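Local coordinates for ganglioside-induced differentiation-associated protein 2 (Homo sapiens, PDB 4UML) that is of uncertain function but carries a macro domain, the part present here, of a family that often binds ADP-ribose, and may act in signalling, at residues G55-C69 with G198-D210. Sequence-based numbering, arbitrary orientation.
Sequences GKVVLWKGDVALLNC and GETIEKVVFAVSD
Lys56 O receives the backbone N of Val204 at 2.7 Å, an almost straight bond (171°) that opens the pairing of two parallel strands, 57-61 and 203-208. Val58 and Trp60 then each bond through N and O to the residues flanking their partners; Trp60 N, for example, reaches Phe206 O at 3.0 Å, standing tilted from the carbonyl plane. Gly62 N closes the series on Val208 O.

Beta-branched residues suit the middle of these strands. Val205 puts CG1 opposite its own backbone N (chi1 180°), where it meets Leu67 CD1 tip to tip at 3.9 Å and also touches Trp60 CB; the other branch, CG2, lies 4.0 Å from Cys69 SG and packs on Val58 CB. An alanine at this position would lose both branches and is likely to leave a gap between Leu67, Cys69 and the strand 57-61. Ala207, on the same face, is small enough to let Val64 CB approach its CB to 3.8 Å while lying at the edge of the Trp60 ring. Leu67 CD2 and Gly62 CA lie over opposite faces of that indole, each offset toward the rim, and a CB on Gly62 would collide with the ring.

On the other face Leu59 CD1 packs on Val208 CG2 at 3.8 Å, the side chains crossing at about a right angle, and Val57 CG1 meets the edge of the Phe206 ring. Helices 179-197 and 210-223 cover this side through Phe206 and Leu59. At the end of strand 57-61 the bent chain of Lys61 folds over Asp210, just past the helix cap Ser209, with NZ 3.4 Å from OD1 of Asp210 in a long salt bridge at the surface.

Strand 57-61 is the outermost on one side of the mixed, helix-flanked six-stranded sheet, with 203-208 next to it, as in the macro domain fold.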
ATOM      1  N   GLY A  55       9.716  -6.214 -12.373  1.00 36.76           N
ATOM      2  CA  GLY A  55      10.203  -7.265 -11.497  1.00 39.20           C
ATOM      3  C   GLY A  55      10.016  -6.945 -10.013  1.00 36.23           C
ATOM      4  O   GLY A  55      10.046  -7.845  -9.186  1.00 37.60           O
ATOM      5  N   LYS A  56       9.784  -5.672  -9.708  1.00 35.21           N
ATOM      6  CA  LYS A  56       9.554  -5.207  -8.337  1.00 34.46           C
ATOM      7  C   LYS A  56       8.098  -5.198  -7.902  1.00 34.96           C
ATOM      8  O   LYS A  56       7.806  -5.095  -6.719  1.00 39.88           O
ATOM      9  CB  LYS A  56      10.118  -3.820  -8.200  1.00 33.71           C
ATOM     10  CG  LYS A  56      11.597  -3.812  -8.529  1.00 37.77           C
ATOM     11  CD  LYS A  56      12.174  -2.419  -8.503  1.00 41.37           C
ATOM     12  CE  LYS A  56      13.685  -2.498  -8.681  1.00 46.70           C
ATOM     13  NZ  LYS A  56      14.338  -1.271  -8.176  1.00 50.09           N
ATOM     14  N   VAL A  57       7.180  -5.317  -8.846  1.00 33.01           N
ATOM     15  CA  VAL A  57       5.770  -5.237  -8.546  1.00 33.44           C
ATOM     16  C   VAL A  57       5.196  -6.626  -8.365  1.00 33.32           C
ATOM     17  O   VAL A  57       5.476  -7.531  -9.166  1.00 35.42           O
ATOM     18  CB  VAL A  57       5.014  -4.552  -9.694  1.00 34.45           C
ATOM     19  CG1 VAL A  57       3.511  -4.676  -9.494  1.00 36.28           C
ATOM     20  CG2 VAL A  57       5.427  -3.109  -9.763  1.00 34.90           C
ATOM     21  N   VAL A  58       4.390  -6.784  -7.319  1.00 27.35           N
ATOM     22  CA  VAL A  58       3.709  -8.007  -7.018  1.00 28.45           C
ATOM     23  C   VAL A  58       2.220  -7.729  -6.736  1.00 29.72           C
ATOM     24  O   VAL A  58       1.870  -6.855  -5.925  1.00 27.28           O
ATOM     25  CB  VAL A  58       4.329  -8.677  -5.768  1.00 28.58           C
ATOM     26  CG1 VAL A  58       3.606  -9.958  -5.441  1.00 26.57           C
ATOM     27  CG2 VAL A  58       5.836  -8.886  -5.923  1.00 29.29           C
ATOM     28  N   LEU A  59       1.337  -8.481  -7.394  1.00 31.84           N
ATOM     29  CA  LEU A  59      -0.074  -8.487  -7.045  1.00 31.08           C
ATOM     30  C   LEU A  59      -0.410  -9.762  -6.287  1.00 32.78           C
ATOM     31  O   LEU A  59      -0.171 -10.863  -6.781  1.00 30.09           O
ATOM     32  CB  LEU A  59      -0.937  -8.406  -8.294  1.00 32.11           C
ATOM     33  CG  LEU A  59      -2.457  -8.454  -8.075  1.00 32.60           C
ATOM     34  CD1 LEU A  59      -2.946  -7.271  -7.279  1.00 34.27           C
ATOM     35  CD2 LEU A  59      -3.198  -8.478  -9.407  1.00 36.00           C
ATOM     36  N   TRP A  60      -0.984  -9.624  -5.097  1.00 28.55           N
ATOM     37  CA  TRP A  60      -1.202 -10.779  -4.250  1.00 29.99           C
ATOM     38  C   TRP A  60      -2.536 -10.674  -3.606  1.00 30.85           C
ATOM     39  O   TRP A  60      -2.810  -9.687  -2.899  1.00 29.12           O
ATOM     40  CB  TRP A  60      -0.142 -10.844  -3.162  1.00 28.73           C
ATOM     41  CG  TRP A  60      -0.342 -11.927  -2.194  1.00 29.83           C
ATOM     42  CD1 TRP A  60      -0.275 -13.284  -2.459  1.00 32.33           C
ATOM     43  CD2 TRP A  60      -0.605 -11.802  -0.794  1.00 28.52           C
ATOM     44  NE1 TRP A  60      -0.502 -13.994  -1.301  1.00 31.10           N
ATOM     45  CE2 TRP A  60      -0.684 -13.110  -0.265  1.00 30.67           C
ATOM     46  CE3 TRP A  60      -0.774 -10.711   0.072  1.00 29.45           C
ATOM     47  CZ2 TRP A  60      -0.951 -13.353   1.080  1.00 30.26           C
ATOM     48  CZ3 TRP A  60      -1.018 -10.943   1.400  1.00 29.11           C
ATOM     49  CH2 TRP A  60      -1.093 -12.258   1.905  1.00 30.71           C
ATOM     50  N   LYS A  61      -3.383 -11.678  -3.822  1.00 30.60           N
ATOM     51  CA  LYS A  61      -4.651 -11.713  -3.115  1.00 32.02           C
ATOM     52  C   LYS A  61      -4.461 -12.324  -1.737  1.00 32.52           C
ATOM     53  O   LYS A  61      -4.197 -13.510  -1.617  1.00 32.02           O
ATOM     54  CB  LYS A  61      -5.724 -12.489  -3.900  1.00 37.48           C
ATOM     55  CG  LYS A  61      -7.072 -12.470  -3.183  1.00 43.37           C
ATOM     56  CD  LYS A  61      -8.227 -12.662  -4.150  1.00 50.55           C
ATOM     57  CE  LYS A  61      -8.307 -14.097  -4.647  1.00 55.11           C
ATOM     58  NZ  LYS A  61      -8.626 -15.015  -3.518  1.00 59.93           N
ATOM     59  N   GLY A  62      -4.566 -11.514  -0.690  1.00 30.61           N
ATOM     60  CA  GLY A  62      -4.353 -12.001   0.679  1.00 31.73           C
ATOM     61  C   GLY A  62      -4.373 -10.875   1.685  1.00 30.31           C
ATOM     62  O   GLY A  62      -4.508  -9.706   1.308  1.00 29.89           O
ATOM     63  N   ASP A  63      -4.222 -11.232   2.956  1.00 27.94           N
ATOM     64  CA  ASP A  63      -4.283 -10.287   4.069  1.00 31.02           C
ATOM     65  C   ASP A  63      -2.902  -9.649   4.244  1.00 28.01           C
ATOM     66  O   ASP A  63      -1.946 -10.338   4.553  1.00 26.13           O
ATOM     67  CB  ASP A  63      -4.685 -11.039   5.338  1.00 31.57           C
ATOM     68  CG  ASP A  63      -4.972 -10.132   6.521  1.00 36.69           C
ATOM     69  OD1 ASP A  63      -4.511  -8.954   6.567  1.00 34.66           O
ATOM     70  OD2 ASP A  63      -5.692 -10.613   7.441  1.00 43.18           O
ATOM     71  N   VAL A  64      -2.817  -8.339   4.024  1.00 25.41           N
ATOM     72  CA  VAL A  64      -1.554  -7.617   4.103  1.00 23.84           C
ATOM     73  C   VAL A  64      -0.804  -7.872   5.427  1.00 25.21           C
ATOM     74  O   VAL A  64       0.422  -7.884   5.446  1.00 22.86           O
ATOM     75  CB  VAL A  64      -1.768  -6.110   3.870  1.00 25.19           C
ATOM     76  CG1 VAL A  64      -2.353  -5.446   5.108  1.00 25.79           C
ATOM     77  CG2 VAL A  64      -0.457  -5.444   3.487  1.00 24.76           C
ATOM     78  N   ALA A  65      -1.534  -8.088   6.517  1.00 22.45           N
ATOM     79  CA  ALA A  65      -0.941  -8.295   7.809  1.00 25.82           C
ATOM     80  C   ALA A  65      -0.032  -9.522   7.905  1.00 25.71           C
ATOM     81  O   ALA A  65       0.776  -9.610   8.820  1.00 26.74           O
ATOM     82  CB  ALA A  65      -2.014  -8.342   8.887  1.00 26.11           C
ATOM     83  N   LEU A  66      -0.144 -10.428   6.944  1.00 27.18           N
ATOM     84  CA  LEU A  66       0.658 -11.652   6.950  1.00 27.50           C
ATOM     85  C   LEU A  66       2.007 -11.473   6.300  1.00 27.97           C
ATOM     86  O   LEU A  66       2.847 -12.356   6.392  1.00 28.87           O
ATOM     87  CB  LEU A  66      -0.083 -12.741   6.204  1.00 28.65           C
ATOM     88  CG  LEU A  66      -1.424 -13.138   6.857  1.00 30.26           C
ATOM     89  CD1 LEU A  66      -2.157 -14.134   5.980  1.00 32.72           C
ATOM     90  CD2 LEU A  66      -1.160 -13.707   8.224  1.00 29.81           C
ATOM     91  N   LEU A  67       2.226 -10.349   5.639  1.00 24.76           N
ATOM     92  CA  LEU A  67       3.408 -10.224   4.800  1.00 25.25           C
ATOM     93  C   LEU A  67       4.652  -9.854   5.591  1.00 24.68           C
ATOM     94  O   LEU A  67       4.598  -9.021   6.478  1.00 24.26           O
ATOM     95  CB  LEU A  67       3.158  -9.190   3.696  1.00 26.10           C
ATOM     96  CG  LEU A  67       2.141  -9.546   2.615  1.00 27.58           C
ATOM     97  CD1 LEU A  67       1.845  -8.300   1.786  1.00 27.72           C
ATOM     98  CD2 LEU A  67       2.648 -10.687   1.743  1.00 27.99           C
ATOM     99  N   ASN A  68       5.788 -10.466   5.258  1.00 23.52           N
ATOM    100  CA  ASN A  68       7.068 -10.095   5.865  1.00 24.84           C
ATOM    101  C   ASN A  68       7.814  -8.994   5.085  1.00 25.69           C
ATOM    102  O   ASN A  68       9.025  -8.955   5.092  1.00 27.67           O
ATOM    103  CB  ASN A  68       7.957 -11.337   6.045  1.00 25.88           C
ATOM    104  CG  ASN A  68       8.441 -11.892   4.724  1.00 29.10           C
ATOM    105  OD1 ASN A  68       7.836 -11.627   3.679  1.00 26.05           O
ATOM    106  ND2 ASN A  68       9.547 -12.643   4.748  1.00 28.77           N
ATOM    107  N   CYS A  69       7.099  -8.083   4.442  1.00 24.41           N
ATOM    108  CA  CYS A  69       7.711  -6.889   3.893  1.00 26.30           C
ATOM    109  C   CYS A  69       8.340  -6.065   5.015  1.00 26.87           C
ATOM    110  O   CYS A  69       7.947  -6.196   6.190  1.00 27.33           O
ATOM    111  CB  CYS A  69       6.652  -6.067   3.150  1.00 27.48           C
ATOM    112  SG  CYS A  69       5.943  -6.907   1.709  1.00 30.83           S
ATOM    113  N   GLY A 198      13.614   3.467  -7.797  1.00 59.90           N
ATOM    114  CA  GLY A 198      13.492   2.030  -7.685  1.00 65.19           C
ATOM    115  C   GLY A 198      14.693   1.285  -7.134  1.00 70.16           C
ATOM    116  O   GLY A 198      14.521   0.275  -6.451  1.00 73.72           O
ATOM    117  N   GLU A 199      15.906   1.743  -7.439  1.00 71.84           N
ATOM    118  CA  GLU A 199      17.108   0.942  -7.176  1.00 70.51           C
ATOM    119  C   GLU A 199      17.211   0.372  -5.763  1.00 68.89           C
ATOM    120  O   GLU A 199      17.621  -0.774  -5.598  1.00 73.70           O
ATOM    121  CB  GLU A 199      18.369   1.738  -7.506  1.00 73.19           C
ATOM    122  CG  GLU A 199      18.745   1.685  -8.977  1.00 75.65           C
ATOM    123  CD  GLU A 199      20.241   1.575  -9.181  1.00 80.64           C
ATOM    124  OE1 GLU A 199      20.861   0.704  -8.530  1.00 79.39           O
ATOM    125  OE2 GLU A 199      20.798   2.358  -9.983  1.00 80.24           O
ATOM    126  N   THR A 200      16.832   1.161  -4.759  1.00 70.00           N
ATOM    127  CA  THR A 200      16.883   0.722  -3.344  1.00 68.57           C
ATOM    128  C   THR A 200      15.760  -0.266  -2.904  1.00 61.58           C
ATOM    129  O   THR A 200      15.847  -0.898  -1.842  1.00 54.40           O
ATOM    130  CB  THR A 200      16.934   1.948  -2.385  1.00 73.81           C
ATOM    131  OG1 THR A 200      16.858   1.513  -1.015  1.00 83.42           O
ATOM    132  CG2 THR A 200      15.804   2.967  -2.679  1.00 75.16           C
ATOM    133  N   ILE A 201      14.727  -0.419  -3.727  1.00 54.83           N
ATOM    134  CA  ILE A 201      13.561  -1.199  -3.345  1.00 48.23           C
ATOM    135  C   ILE A 201      13.524  -2.469  -4.151  1.00 41.13           C
ATOM    136  O   ILE A 201      13.728  -2.458  -5.348  1.00 41.62           O
ATOM    137  CB  ILE A 201      12.275  -0.371  -3.525  1.00 52.29           C
ATOM    138  CG1 ILE A 201      12.337   0.829  -2.585  1.00 55.21           C
ATOM    139  CG2 ILE A 201      11.033  -1.206  -3.236  1.00 54.89           C
ATOM    140  CD1 ILE A 201      11.028   1.561  -2.395  1.00 60.01           C
ATOM    141  N   GLU A 202      13.285  -3.580  -3.482  1.00 35.60           N
ATOM    142  CA  GLU A 202      13.231  -4.842  -4.134  1.00 37.51           C
ATOM    143  C   GLU A 202      11.808  -5.169  -4.554  1.00 38.99           C
ATOM    144  O   GLU A 202      11.597  -5.677  -5.652  1.00 36.23           O
ATOM    145  CB  GLU A 202      13.790  -5.935  -3.216  1.00 42.17           C
ATOM    146  CG  GLU A 202      15.267  -5.727  -2.864  1.00 48.13           C
ATOM    147  CD  GLU A 202      15.809  -6.754  -1.875  1.00 48.87           C
ATOM    148  OE1 GLU A 202      15.051  -7.622  -1.398  1.00 45.65           O
ATOM    149  OE2 GLU A 202      17.014  -6.692  -1.567  1.00 57.89           O
ATOM    150  N   LYS A 203      10.821  -4.911  -3.681  1.00 32.86           N
ATOM    151  CA  LYS A 203       9.455  -5.353  -3.947  1.00 31.05           C
ATOM    152  C   LYS A 203       8.409  -4.379  -3.389  1.00 28.19           C
ATOM    153  O   LYS A 203       8.572  -3.799  -2.301  1.00 25.99           O
ATOM    154  CB  LYS A 203       9.182  -6.742  -3.354  1.00 34.40           C
ATOM    155  CG  LYS A 203       9.932  -7.924  -3.970  1.00 39.07           C
ATOM    156  CD  LYS A 203       9.582  -8.177  -5.428  1.00 41.20           C
ATOM    157  CE  LYS A 203      10.683  -8.990  -6.113  1.00 42.14           C
ATOM    158  NZ  LYS A 203      10.683 -10.368  -5.546  1.00 44.59           N
ATOM    159  N   VAL A 204       7.383  -4.164  -4.189  1.00 26.91           N
ATOM    160  CA  VAL A 204       6.166  -3.493  -3.767  1.00 26.64           C
ATOM    161  C   VAL A 204       5.052  -4.492  -4.002  1.00 25.87           C
ATOM    162  O   VAL A 204       4.913  -5.033  -5.116  1.00 26.29           O
ATOM    163  CB  VAL A 204       5.919  -2.185  -4.528  1.00 26.89           C
ATOM    164  CG1 VAL A 204       4.536  -1.624  -4.202  1.00 29.24           C
ATOM    165  CG2 VAL A 204       6.984  -1.173  -4.181  1.00 27.60           C
ATOM    166  N   VAL A 205       4.306  -4.790  -2.938  1.00 25.50           N
ATOM    167  CA  VAL A 205       3.235  -5.741  -3.007  1.00 25.07           C
ATOM    168  C   VAL A 205       1.933  -5.012  -2.840  1.00 26.77           C
ATOM    169  O   VAL A 205       1.715  -4.328  -1.832  1.00 28.24           O
ATOM    170  CB  VAL A 205       3.324  -6.833  -1.926  1.00 25.62           C
ATOM    171  CG1 VAL A 205       2.157  -7.804  -2.046  1.00 25.67           C
ATOM    172  CG2 VAL A 205       4.630  -7.567  -2.009  1.00 25.51           C
ATOM    173  N   PHE A 206       1.069  -5.175  -3.834  1.00 25.83           N
ATOM    174  CA  PHE A 206      -0.317  -4.752  -3.731  1.00 25.42           C
ATOM    175  C   PHE A 206      -1.139  -5.931  -3.232  1.00 26.46           C
ATOM    176  O   PHE A 206      -1.433  -6.838  -4.011  1.00 29.97           O
ATOM    177  CB  PHE A 206      -0.817  -4.276  -5.083  1.00 25.49           C
ATOM    178  CG  PHE A 206      -0.094  -3.066  -5.626  1.00 26.55           C
ATOM    179  CD1 PHE A 206      -0.366  -1.793  -5.135  1.00 26.47           C
ATOM    180  CD2 PHE A 206       0.792  -3.184  -6.682  1.00 26.91           C
ATOM    181  CE1 PHE A 206       0.273  -0.675  -5.641  1.00 27.28           C
ATOM    182  CE2 PHE A 206       1.435  -2.058  -7.211  1.00 30.28           C
ATOM    183  CZ  PHE A 206       1.185  -0.799  -6.688  1.00 27.14           C
ATOM    184  N   ALA A 207      -1.429  -5.935  -1.928  1.00 25.90           N
ATOM    185  CA  ALA A 207      -2.307  -6.902  -1.289  1.00 28.29           C
ATOM    186  C   ALA A 207      -3.761  -6.530  -1.530  1.00 30.26           C
ATOM    187  O   ALA A 207      -4.202  -5.424  -1.158  1.00 28.36           O
ATOM    188  CB  ALA A 207      -2.050  -6.948   0.203  1.00 29.00           C
ATOM    189  N   VAL A 208      -4.509  -7.441  -2.144  1.00 29.81           N
ATOM    190  CA  VAL A 208      -5.900  -7.178  -2.518  1.00 31.86           C
ATOM    191  C   VAL A 208      -6.846  -8.258  -1.985  1.00 35.64           C
ATOM    192  O   VAL A 208      -6.416  -9.331  -1.624  1.00 32.54           O
ATOM    193  CB  VAL A 208      -6.070  -7.035  -4.035  1.00 32.04           C
ATOM    194  CG1 VAL A 208      -5.272  -5.839  -4.539  1.00 32.22           C
ATOM    195  CG2 VAL A 208      -5.700  -8.300  -4.803  1.00 33.89           C
ATOM    196  N   SER A 209      -8.132  -7.944  -1.902  1.00 37.74           N
ATOM    197  CA  SER A 209      -9.155  -8.962  -1.635  1.00 40.46           C
ATOM    198  C   SER A 209      -9.903  -9.213  -2.925  1.00 38.84           C
ATOM    199  O   SER A 209      -9.586  -8.628  -3.956  1.00 35.40           O
ATOM    200  CB  SER A 209     -10.125  -8.505  -0.549  1.00 40.07           C
ATOM    201  OG  SER A 209     -10.923  -7.431  -1.023  1.00 43.15           O
ATOM    202  N   ASP A 210     -10.899 -10.095  -2.879  1.00 44.07           N
ATOM    203  CA  ASP A 210     -11.684 -10.418  -4.081  1.00 47.83           C
ATOM    204  C   ASP A 210     -12.391  -9.191  -4.621  1.00 44.81           C
ATOM    205  O   ASP A 210     -12.567  -9.046  -5.828  1.00 50.08           O
ATOM    206  CB  ASP A 210     -12.695 -11.537  -3.792  1.00 56.39           C
ATOM    207  CG  ASP A 210     -12.023 -12.892  -3.622  1.00 63.00           C
ATOM    208  OD1 ASP A 210     -11.362 -13.354  -4.581  1.00 66.91           O
ATOM    209  OD2 ASP A 210     -12.143 -13.488  -2.531  1.00 71.51           O
TER